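Local structure of ribosomal large subunit pseudouridine synthase D (Escherichia coli, 1PRZ) at residues Leu71-Lys76 with Thr208-Tyr213; Thr136-Met141 with Thr148-Arg153; Arg158-Arg163 with Pro177-Arg182. The protein converts specific uridines of 23S ribosomal RNA into pseudouridine, acting as an rRNA pseudouridine synthase of the RluA family. All blocks are in the same frame, centred on the assembly; numbering follows the deposited sequence.

Interactions 1 and 2 both reach the seven-stranded antiparallel sheet, interaction 1 through strand 205-213 and interaction 2 through the hairpin 135-143/147-154; their centres lie about 20 Å apart. They touch where Met209 CE packs against Arg153 NH2 at 3.7 Å. Interaction 3 sits at the start of the helix that follows this hairpin, its centre about 15 Å from that of interaction 2; Leu152 CD2 meets Ile162 CG2 at 3.7 Å between them. Interactions 1 and 3 do not touch. The side chain of Asp65, the active-site residue by similarity, lies about 3 Å from that of Arg163 in interaction 3, 9 Å from that of Met72 in interaction 1 and 12 Å from that of Thr136 in interaction 2.

Interaction 1 (Leu71-Lys76 with Thr208-Tyr213)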
loop_
_atom_site.group_PDB
_atom_site.type_symbol
_atom_site.label_atom_id
_atom_site.label_comp_id
_atom_site.label_asym_id
_atom_site.label_seq_id
_atom_site.Cartn_x
_atom_site.Cartn_y
_atom_site.Cartn_z
ATOM N N LEU A 71 6.895 2.135 0.517
ATOM C CA LEU A 71 8.111 1.441 0.091
ATOM C C LEU A 71 8.001 0.428 -1.015
ATOM O O LEU A 71 7.064 -0.381 -1.068
ATOM C CB LEU A 71 8.800 0.774 1.309
ATOM C CG LEU A 71 9.080 1.730 2.482
ATOM C CD1 LEU A 71 9.475 0.913 3.755
ATOM C CD2 LEU A 71 10.199 2.736 2.091
HETATM N N MSE A 72 9.013 0.466 -1.878
HETATM C CA MSE A 72 9.162 -0.470 -2.970
HETATM C C MSE A 72 10.670 -0.656 -3.146
HETATM O O MSE A 72 11.437 0.323 -2.975
HETATM C CB MSE A 72 8.618 0.104 -4.271
HETATM C CG MSE A 72 7.165 -0.059 -4.517
HETATM SE SE MSE A 72 6.800 0.976 -6.121
HETATM C CE MSE A 72 7.986 0.049 -7.387
ATOM N N VAL A 73 11.094 -1.880 -3.439
ATOM C CA VAL A 73 12.503 -2.139 -3.728
ATOM C C VAL A 73 12.618 -2.441 -5.239
ATOM O O VAL A 73 11.770 -3.137 -5.823
ATOM C CB VAL A 73 13.125 -3.288 -2.894
ATOM C CG1 VAL A 73 12.433 -4.627 -3.193
ATOM C CG2 VAL A 73 14.629 -3.362 -3.180
ATOM N N VAL A 74 13.656 -1.872 -5.852
ATOM C CA VAL A 74 13.896 -1.987 -7.274
ATOM C C VAL A 74 15.316 -2.501 -7.452
ATOM O O VAL A 74 16.225 -2.079 -6.713
ATOM C CB VAL A 74 13.739 -0.587 -7.899
ATOM C CG1 VAL A 74 14.127 -0.600 -9.370
ATOM C CG2 VAL A 74 12.271 -0.110 -7.695
ATOM N N ALA A 75 15.506 -3.414 -8.415
ATOM C CA ALA A 75 16.838 -3.961 -8.683
ATOM C C ALA A 75 17.570 -3.053 -9.687
ATOM O O ALA A 75 16.953 -2.531 -10.621
ATOM C CB ALA A 75 16.726 -5.400 -9.241
ATOM N N LYS A 76 18.869 -2.845 -9.470
ATOM C CA LYS A 76 19.696 -2.004 -10.359
ATOM C C LYS A 76 20.506 -2.868 -11.318
ATOM O O LYS A 76 21.035 -2.380 -12.319
ATOM C CB LYS A 76 20.689 -1.158 -9.560
ATOM C CG LYS A 76 20.072 0.044 -8.891
ATOM C CD LYS A 76 21.015 0.703 -7.926
ATOM C CE LYS A 76 22.186 1.331 -8.627
ATOM N NZ LYS A 76 22.980 2.031 -7.572
ATOM N N THR A 208 4.407 0.737 4.770
ATOM C CA THR A 208 5.174 1.315 5.838
ATOM C C THR A 208 6.542 0.720 6.228
ATOM O O THR A 208 7.403 1.436 6.719
ATOM C CB THR A 208 4.227 1.418 7.083
ATOM O OG1 THR A 208 4.741 2.395 7.999
ATOM C CG2 THR A 208 4.090 0.049 7.771
HETATM N N MSE A 209 6.744 -0.570 5.998
HETATM C CA MSE A 209 8.004 -1.229 6.374
HETATM C C MSE A 209 8.291 -2.325 5.349
HETATM O O MSE A 209 7.380 -2.971 4.831
HETATM C CB MSE A 209 7.891 -1.817 7.807
HETATM C CG MSE A 209 9.156 -2.553 8.282
HETATM SE SE MSE A 209 9.091 -4.408 7.793
HETATM C CE MSE A 209 8.123 -5.060 9.378
ATOM N N LEU A 210 9.568 -2.508 5.044
ATOM C CA LEU A 210 9.991 -3.478 4.070
ATOM C C LEU A 210 11.274 -4.108 4.606
ATOM O O LEU A 210 12.205 -3.397 4.967
ATOM C CB LEU A 210 10.256 -2.759 2.757
ATOM C CG LEU A 210 10.856 -3.610 1.663
ATOM C CD1 LEU A 210 9.883 -4.699 1.312
ATOM C CD2 LEU A 210 11.150 -2.712 0.459
ATOM N N ARG A 211 11.309 -5.428 4.669
ATOM C CA ARG A 211 12.497 -6.096 5.183
ATOM C C ARG A 211 12.873 -7.247 4.236
ATOM O O ARG A 211 12.006 -7.938 3.702
ATOM C CB ARG A 211 12.216 -6.587 6.608
ATOM C CG ARG A 211 13.371 -7.294 7.285
ATOM C CD ARG A 211 12.829 -8.126 8.460
ATOM N NE ARG A 211 12.362 -7.267 9.533
ATOM C CZ ARG A 211 11.296 -7.517 10.304
ATOM N NH1 ARG A 211 10.574 -8.615 10.112
ATOM N NH2 ARG A 211 10.978 -6.663 11.279
ATOM N N LEU A 212 14.168 -7.437 4.005
ATOM C CA LEU A 212 14.582 -8.491 3.104
ATOM C C LEU A 212 16.051 -8.844 3.314
ATOM O O LEU A 212 16.782 -8.131 3.999
ATOM C CB LEU A 212 14.356 -8.047 1.645
ATOM C CG LEU A 212 15.094 -6.779 1.176
ATOM C CD1 LEU A 212 16.573 -7.042 0.899
ATOM C CD2 LEU A 212 14.415 -6.241 -0.091
ATOM N N TYR A 213 16.460 -9.973 2.753
ATOM C CA TYR A 213 17.870 -10.370 2.810
ATOM C C TYR A 213 18.434 -9.799 1.514
ATOM O O TYR A 213 17.972 -10.136 0.414
ATOM C CB TYR A 213 18.021 -11.884 2.825
ATOM C CG TYR A 213 17.537 -12.497 4.114
ATOM C CD1 TYR A 213 18.231 -12.302 5.315
ATOM C CD2 TYR A 213 16.346 -13.231 4.146
ATOM C CE1 TYR A 213 17.750 -12.825 6.528
ATOM C CE2 TYR A 213 15.853 -13.755 5.351
ATOM C CZ TYR A 213 16.552 -13.548 6.528
ATOM O OH TYR A 213 16.027 -14.066 7.701
#
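Leu71 sends one methyl against the backbone of the 208-213 strand, at the end of the contact where the CA atoms of Leu71 and Thr208, 6.5 Å apart, are the nearest pair. Its CD1 lies 3.7 Å from Leu210 N and as far from Thr208 O, so it rests on the peptide chain itself as well as on a side chain. The carbon CB of Leu210 follows at 3.9 Å from Leu71 CD1. With its CG opposite the carbonyl carbon (chi1 -54°), Leu71 directs this branch across to the neighbouring strand.

Leu210 answers with its CD2 branch, which lies 3.9 Å from Val73 CB; its CG is turned away from its own N (chi1 174°). The two strands run roughly the same way, 31° apart, and no hydrogen bond joins these two segments; the backbone of Leu71 is, however, bonded to Ala207, the residue before Thr208. In the pseudouridine synthase fold seen here, this is the seam where the small sheet of strands 12-15, 19-24 and 71-75 meets the larger seven-stranded sheet. Thr208 and Met209 both face Glu96 on the adjoining strand, forming a classic beta bulge at this point of strand 205-213.

Beyond the bulge the strands diverge, and the side chains meet by their ends. Val73 and Leu212 extend toward each other tip to tip, Val73 CG1 standing 4.0 Å from Leu212 CD2. Leu84 of helix 78-89 and Ile19 of strand 19-24 also pack on Val73, while Trp223 of strand 220-224 touches Leu212 and Ile93 touches Leu210.

Interaction 2 (Thr136-Met141 with Thr148-Arg153); sequences THYRIM and TRLRLR
His137 and Arg153 pair through both of their backbone polar groups: His137 N donates to Arg153 O at 3.1 Å, almost straight at 174°, and Arg153 N returns a bond of 2.8 Å to His137 O. Two residues further on, Arg139 N reaches Arg151 O at 2.9 Å while Arg151 N binds Arg139 O at 3.0 Å. Met141 N adds a fifth bond, to Arg149 O. Between these lie the non-hydrogen-bonded pairs Tyr138 with Leu152 and Ile140 with Leu150. The backbone of Tyr138 bonds outward to Gly109 and that of Leu150 to Ala99. His137 O also receives a CA-H contact from Leu152 CA.

On the face carrying Arg139, Arg151 and Arg153, the charged ends are satisfied from strand 94-102. Glu96 OE2 takes salt bridges from both Arg139 NH2 and Arg153 NE, and Glu98 OE1 takes one from Arg151 NH1. Arg139 NH2 comes within 3.5 Å of Arg151 NE, a donor beside a donor, and the two guanidinium planes stand 76° apart. The bend at chi3 of Arg139 (-90°) brings its guanidinium back over CB of Arg151. Met141 CB sits 3.5 Å above one face of the Arg149 guanidinium, displaced toward the rim, and Arg149 NE is held by Glu142. His137 bonds Thr110 OG1 through ND1 and Glu155 OE1 through NE2.

The other face is largely apolar: Ile140 CG1 packs on Leu150 CD2 at 3.7 Å, Tyr138 CB lies against Leu152 CG, and Met166 rests on Tyr138 and Leu150. Thr136 OG1 bonds Gln161 NE2, and Thr148 OG1 bonds Gly103 O and Met105 N. Strands 135-143 and 147-154 form a beta hairpin in the seven-stranded sheet of the pseudouridine synthase fold, with helix 161-168 packed on one face.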
loop_
_atom_site.group_PDB
_atom_site.type_symbol
_atom_site.label_atom_id
_atom_site.label_comp_id
_atom_site.label_asym_id
_atom_site.label_seq_id
_atom_site.Cartn_x
_atom_site.Cartn_y
_atom_site.Cartn_z
ATOM N N THR A 136 -3.594 -12.592 3.740
ATOM C CA THR A 136 -3.294 -11.295 4.323
ATOM C C THR A 136 -3.466 -11.405 5.825
ATOM O O THR A 136 -4.492 -11.887 6.292
ATOM C CB THR A 136 -4.280 -10.205 3.863
ATOM O OG1 THR A 136 -4.189 -10.042 2.449
ATOM C CG2 THR A 136 -3.960 -8.867 4.578
ATOM N N HIS A 137 -2.473 -10.947 6.574
ATOM C CA HIS A 137 -2.551 -10.988 8.044
ATOM C C HIS A 137 -2.757 -9.561 8.506
ATOM O O HIS A 137 -2.116 -8.653 7.966
ATOM C CB HIS A 137 -1.241 -11.517 8.657
ATOM C CG HIS A 137 -0.895 -12.901 8.207
ATOM N ND1 HIS A 137 -1.713 -13.979 8.459
ATOM C CD2 HIS A 137 0.133 -13.368 7.453
ATOM C CE1 HIS A 137 -1.211 -15.057 7.873
ATOM N NE2 HIS A 137 -0.092 -14.714 7.258
ATOM N N TYR A 138 -3.620 -9.364 9.500
ATOM C CA TYR A 138 -3.876 -8.021 9.989
ATOM C C TYR A 138 -4.019 -7.950 11.511
ATOM O O TYR A 138 -4.495 -8.904 12.147
ATOM C CB TYR A 138 -5.119 -7.430 9.301
ATOM C CG TYR A 138 -6.420 -8.160 9.581
ATOM C CD1 TYR A 138 -7.318 -7.695 10.554
ATOM C CD2 TYR A 138 -6.755 -9.311 8.884
ATOM C CE1 TYR A 138 -8.522 -8.366 10.826
ATOM C CE2 TYR A 138 -7.964 -9.986 9.146
ATOM C CZ TYR A 138 -8.831 -9.505 10.111
ATOM O OH TYR A 138 -10.024 -10.143 10.342
ATOM N N ARG A 139 -3.567 -6.818 12.070
ATOM C CA ARG A 139 -3.591 -6.522 13.515
ATOM C C ARG A 139 -4.288 -5.171 13.702
ATOM O O ARG A 139 -4.079 -4.243 12.905
ATOM C CB ARG A 139 -2.170 -6.287 14.075
ATOM C CG ARG A 139 -1.128 -7.384 13.989
ATOM C CD ARG A 139 0.165 -6.879 14.688
ATOM N NE ARG A 139 1.103 -6.186 13.783
ATOM C CZ ARG A 139 1.974 -5.236 14.127
ATOM N NH1 ARG A 139 2.082 -4.780 15.385
ATOM N NH2 ARG A 139 2.779 -4.728 13.180
ATOM N N ILE A 140 -5.024 -5.017 14.798
ATOM C CA ILE A 140 -5.667 -3.738 15.066
ATOM C C ILE A 140 -4.671 -2.954 15.924
ATOM O O ILE A 140 -4.269 -3.411 16.999
ATOM C CB ILE A 140 -6.988 -3.932 15.832
ATOM C CG1 ILE A 140 -8.018 -4.565 14.892
ATOM C CG2 ILE A 140 -7.482 -2.621 16.387
ATOM C CD1 ILE A 140 -9.185 -5.119 15.619
HETATM N N MSE A 141 -4.239 -1.804 15.422
HETATM C CA MSE A 141 -3.279 -0.954 16.148
HETATM C C MSE A 141 -4.006 0.015 17.074
HETATM O O MSE A 141 -3.504 0.405 18.125
HETATM C CB MSE A 141 -2.473 -0.055 15.196
HETATM C CG MSE A 141 -1.632 -0.714 14.159
HETATM SE SE MSE A 141 -0.288 -1.894 14.952
HETATM C CE MSE A 141 0.820 -0.637 15.726
ATOM N N THR A 148 -11.096 1.777 12.048
ATOM C CA THR A 148 -10.090 1.043 12.795
ATOM C C THR A 148 -8.752 1.191 12.060
ATOM O O THR A 148 -8.697 1.095 10.831
ATOM C CB THR A 148 -10.468 -0.438 12.837
ATOM O OG1 THR A 148 -11.775 -0.569 13.415
ATOM C CG2 THR A 148 -9.439 -1.253 13.654
ATOM N N ARG A 149 -7.690 1.454 12.814
ATOM C CA ARG A 149 -6.356 1.567 12.232
ATOM C C ARG A 149 -5.717 0.165 12.297
ATOM O O ARG A 149 -5.700 -0.474 13.361
ATOM C CB ARG A 149 -5.484 2.573 13.006
ATOM C CG ARG A 149 -4.072 2.690 12.439
ATOM C CD ARG A 149 -3.331 3.956 12.921
ATOM N NE ARG A 149 -3.042 3.998 14.359
ATOM C CZ ARG A 149 -1.926 3.519 14.930
ATOM N NH1 ARG A 149 -0.983 2.934 14.184
ATOM N NH2 ARG A 149 -1.711 3.693 16.234
ATOM N N LEU A 150 -5.181 -0.289 11.161
ATOM C CA LEU A 150 -4.592 -1.619 11.071
ATOM C C LEU A 150 -3.162 -1.619 10.584
ATOM O O LEU A 150 -2.682 -0.663 9.972
ATOM C CB LEU A 150 -5.382 -2.500 10.076
ATOM C CG LEU A 150 -6.913 -2.542 10.196
ATOM C CD1 LEU A 150 -7.526 -3.203 8.944
ATOM C CD2 LEU A 150 -7.278 -3.299 11.466
ATOM N N ARG A 151 -2.504 -2.730 10.854
ATOM C CA ARG A 151 -1.171 -2.971 10.338
ATOM C C ARG A 151 -1.362 -4.344 9.690
ATOM O O ARG A 151 -1.933 -5.249 10.319
ATOM C CB ARG A 151 -0.171 -3.058 11.452
ATOM C CG ARG A 151 1.154 -2.703 10.990
ATOM C CD ARG A 151 1.415 -1.306 11.407
ATOM N NE ARG A 151 2.378 -1.358 12.476
ATOM C CZ ARG A 151 2.746 -0.306 13.205
ATOM N NH1 ARG A 151 2.224 0.900 12.975
ATOM N NH2 ARG A 151 3.624 -0.471 14.182
ATOM N N LEU A 152 -0.912 -4.495 8.454
ATOM C CA LEU A 152 -1.090 -5.749 7.727
ATOM C C LEU A 152 0.225 -6.267 7.153
ATOM O O LEU A 152 1.155 -5.497 6.911
ATOM C CB LEU A 152 -2.084 -5.555 6.565
ATOM C CG LEU A 152 -3.455 -4.944 6.886
ATOM C CD1 LEU A 152 -3.393 -3.408 6.784
ATOM C CD2 LEU A 152 -4.459 -5.498 5.925
ATOM N N ARG A 153 0.315 -7.572 6.972
ATOM C CA ARG A 153 1.503 -8.138 6.353
ATOM C C ARG A 153 1.055 -9.051 5.235
ATOM O O ARG A 153 0.121 -9.845 5.405
ATOM C CB ARG A 153 2.374 -8.902 7.355
ATOM C CG ARG A 153 3.038 -7.935 8.291
ATOM C CD ARG A 153 4.230 -8.498 8.999
ATOM N NE ARG A 153 4.703 -7.508 9.962
ATOM C CZ ARG A 153 5.631 -7.755 10.874
ATOM N NH1 ARG A 153 6.188 -8.963 10.915
ATOM N NH2 ARG A 153 5.942 -6.817 11.771
#

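Interaction 3 (Arg158-Arg163 with Pro177-Arg182); sequences RTHQIR and PVYGGR
Both His160 and Tyr179 carry their CG opposite the carbonyl carbon (chi1 -65° and -55°), and these turns aim the histidine ring and the phenol at one another. His160 is the third residue of a type II beta turn, Arg158 to Gln161, and at the same time the N-cap of helix 161-168, beside the active site of this pseudouridine synthase. Its ND1 meets Tyr179 OH at 2.6 Å, nearly straight at 164°, with the hydroxyl in the plane of the imidazole and at its edge; either atom could be the donor. Tyr179 OH also takes a hydrogen bond from Met125 N, so it is gripped from two residues. The two rings themselves stand almost perpendicular.

Arg163, one helical turn on, crosses the phenol at about a right angle. Its CB is 3.6 Å from Tyr179 CD2 and its CD 3.9 Å from the same carbon, the aliphatic part of the arginine thus meeting the CD2-CE2 side of the ring. Farther out, Arg163 NH1 comes 3.7 Å from Val178 CG2, crossing that side chain. The arginine's NH2 sits 3.3 Å above one face of the His160 ring, off toward its rim, and makes a salt bridge with Asp65, the active-site residue by similarity. Tyr179 is a second-shell residue behind Arg163.

Asp176 fixes the other end of the guanidinium and the 177-182 segment together: its OD1 receives Arg163 NH1 and the backbone N atoms of Val178 and Tyr179.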
loop_
_atom_site.group_PDB
_atom_site.type_symbol
_atom_site.label_atom_id
_atom_site.label_comp_id
_atom_site.label_asym_id
_atom_site.label_seq_id
_atom_site.Cartn_x
_atom_site.Cartn_y
_atom_site.Cartn_z
ATOM N N ARG A 158 -1.042 -10.376 -4.393
ATOM C CA ARG A 158 -1.915 -10.215 -5.555
ATOM C C ARG A 158 -2.441 -8.784 -5.762
ATOM O O ARG A 158 -2.355 -7.899 -4.872
ATOM C CB ARG A 158 -3.134 -11.144 -5.464
ATOM C CG ARG A 158 -2.849 -12.564 -4.970
ATOM C CD ARG A 158 -1.917 -13.331 -5.882
ATOM N NE ARG A 158 -1.905 -14.744 -5.505
ATOM C CZ ARG A 158 -1.013 -15.633 -5.932
ATOM N NH1 ARG A 158 -0.048 -15.248 -6.763
ATOM N NH2 ARG A 158 -1.086 -16.901 -5.523
ATOM N N THR A 159 -3.015 -8.584 -6.950
ATOM C CA THR A 159 -3.596 -7.304 -7.343
ATOM C C THR A 159 -4.734 -6.900 -6.378
ATOM O O THR A 159 -5.664 -7.677 -6.145
ATOM C CB THR A 159 -4.130 -7.381 -8.821
ATOM O OG1 THR A 159 -3.026 -7.649 -9.709
ATOM C CG2 THR A 159 -4.809 -6.063 -9.219
ATOM N N HIS A 160 -4.621 -5.693 -5.805
ATOM C CA HIS A 160 -5.590 -5.136 -4.867
ATOM C C HIS A 160 -5.791 -6.047 -3.655
ATOM O O HIS A 160 -6.801 -5.932 -2.962
ATOM C CB HIS A 160 -6.971 -4.960 -5.526
ATOM C CG HIS A 160 -7.017 -3.966 -6.649
ATOM N ND1 HIS A 160 -8.179 -3.702 -7.341
ATOM C CD2 HIS A 160 -6.057 -3.197 -7.215
ATOM C CE1 HIS A 160 -7.929 -2.815 -8.291
ATOM N NE2 HIS A 160 -6.649 -2.495 -8.238
ATOM N N GLN A 161 -4.824 -6.915 -3.369
ATOM C CA GLN A 161 -5.009 -7.868 -2.287
ATOM C C GLN A 161 -5.552 -7.293 -0.981
ATOM O O GLN A 161 -6.585 -7.732 -0.510
ATOM C CB GLN A 161 -3.718 -8.650 -2.001
ATOM C CG GLN A 161 -3.991 -9.858 -1.091
ATOM C CD GLN A 161 -2.784 -10.743 -0.902
ATOM O OE1 GLN A 161 -2.148 -11.152 -1.869
ATOM N NE2 GLN A 161 -2.463 -11.053 0.359
ATOM N N ILE A 162 -4.858 -6.335 -0.374
ATOM C CA ILE A 162 -5.362 -5.796 0.897
ATOM C C ILE A 162 -6.737 -5.131 0.726
ATOM O O ILE A 162 -7.652 -5.350 1.522
ATOM C CB ILE A 162 -4.391 -4.780 1.497
ATOM C CG1 ILE A 162 -3.143 -5.512 2.012
ATOM C CG2 ILE A 162 -5.095 -3.983 2.650
ATOM C CD1 ILE A 162 -2.068 -4.575 2.505
ATOM N N ARG A 163 -6.892 -4.334 -0.315
ATOM C CA ARG A 163 -8.170 -3.684 -0.522
ATOM C C ARG A 163 -9.336 -4.674 -0.697
ATOM O O ARG A 163 -10.416 -4.470 -0.112
ATOM C CB ARG A 163 -8.121 -2.789 -1.745
ATOM C CG ARG A 163 -7.280 -1.584 -1.601
ATOM C CD ARG A 163 -7.829 -0.584 -2.629
ATOM N NE ARG A 163 -7.034 -0.564 -3.791
ATOM C CZ ARG A 163 -7.396 -0.005 -4.936
ATOM N NH1 ARG A 163 -8.583 0.600 -5.100
ATOM N NH2 ARG A 163 -6.521 -0.035 -5.901
ATOM N N PRO A 177 -11.820 4.317 -3.778
ATOM C CA PRO A 177 -12.815 4.663 -4.790
ATOM C C PRO A 177 -13.416 3.453 -5.500
ATOM O O PRO A 177 -14.430 3.580 -6.208
ATOM C CB PRO A 177 -12.030 5.588 -5.733
ATOM C CG PRO A 177 -10.646 4.999 -5.708
ATOM C CD PRO A 177 -10.442 4.574 -4.259
ATOM N N VAL A 178 -12.812 2.278 -5.305
ATOM C CA VAL A 178 -13.310 1.075 -5.953
ATOM C C VAL A 178 -14.144 0.203 -4.999
ATOM O O VAL A 178 -15.324 -0.092 -5.252
ATOM C CB VAL A 178 -12.128 0.222 -6.523
ATOM C CG1 VAL A 178 -12.667 -1.074 -7.137
ATOM C CG2 VAL A 178 -11.350 1.024 -7.585
ATOM N N TYR A 179 -13.534 -0.200 -3.891
ATOM C CA TYR A 179 -14.202 -1.071 -2.930
ATOM C C TYR A 179 -14.988 -0.350 -1.838
ATOM O O TYR A 179 -15.854 -0.939 -1.178
ATOM C CB TYR A 179 -13.172 -1.993 -2.306
ATOM C CG TYR A 179 -12.412 -2.757 -3.341
ATOM C CD1 TYR A 179 -13.003 -3.829 -4.016
ATOM C CD2 TYR A 179 -11.115 -2.372 -3.705
ATOM C CE1 TYR A 179 -12.336 -4.502 -5.024
ATOM C CE2 TYR A 179 -10.435 -3.033 -4.711
ATOM C CZ TYR A 179 -11.063 -4.101 -5.373
ATOM O OH TYR A 179 -10.429 -4.716 -6.421
ATOM N N GLY A 180 -14.692 0.922 -1.638
ATOM C CA GLY A 180 -15.401 1.666 -0.618
ATOM C C GLY A 180 -16.664 2.363 -1.113
ATOM O O GLY A 180 -16.871 2.574 -2.318
ATOM N N GLY A 181 -17.527 2.714 -0.173
ATOM C CA GLY A 181 -18.741 3.423 -0.526
ATOM C C GLY A 181 -18.526 4.853 -0.069
ATOM O O GLY A 181 -17.377 5.294 0.055
ATOM N N ARG A 182 -19.619 5.572 0.184
ATOM C CA ARG A 182 -19.559 6.958 0.638
ATOM C C ARG A 182 -19.052 7.003 2.073
ATOM O O ARG A 182 -19.324 6.096 2.860
ATOM C CB ARG A 182 -20.956 7.593 0.605
ATOM C CG ARG A 182 -21.599 7.671 -0.761
ATOM C CD ARG A 182 -21.564 9.090 -1.282
ATOM N NE ARG A 182 -22.365 9.252 -2.504
ATOM C CZ ARG A 182 -23.698 9.303 -2.559
ATOM N NH1 ARG A 182 -24.446 9.212 -1.455
ATOM N NH2 ARG A 182 -24.290 9.457 -3.744
#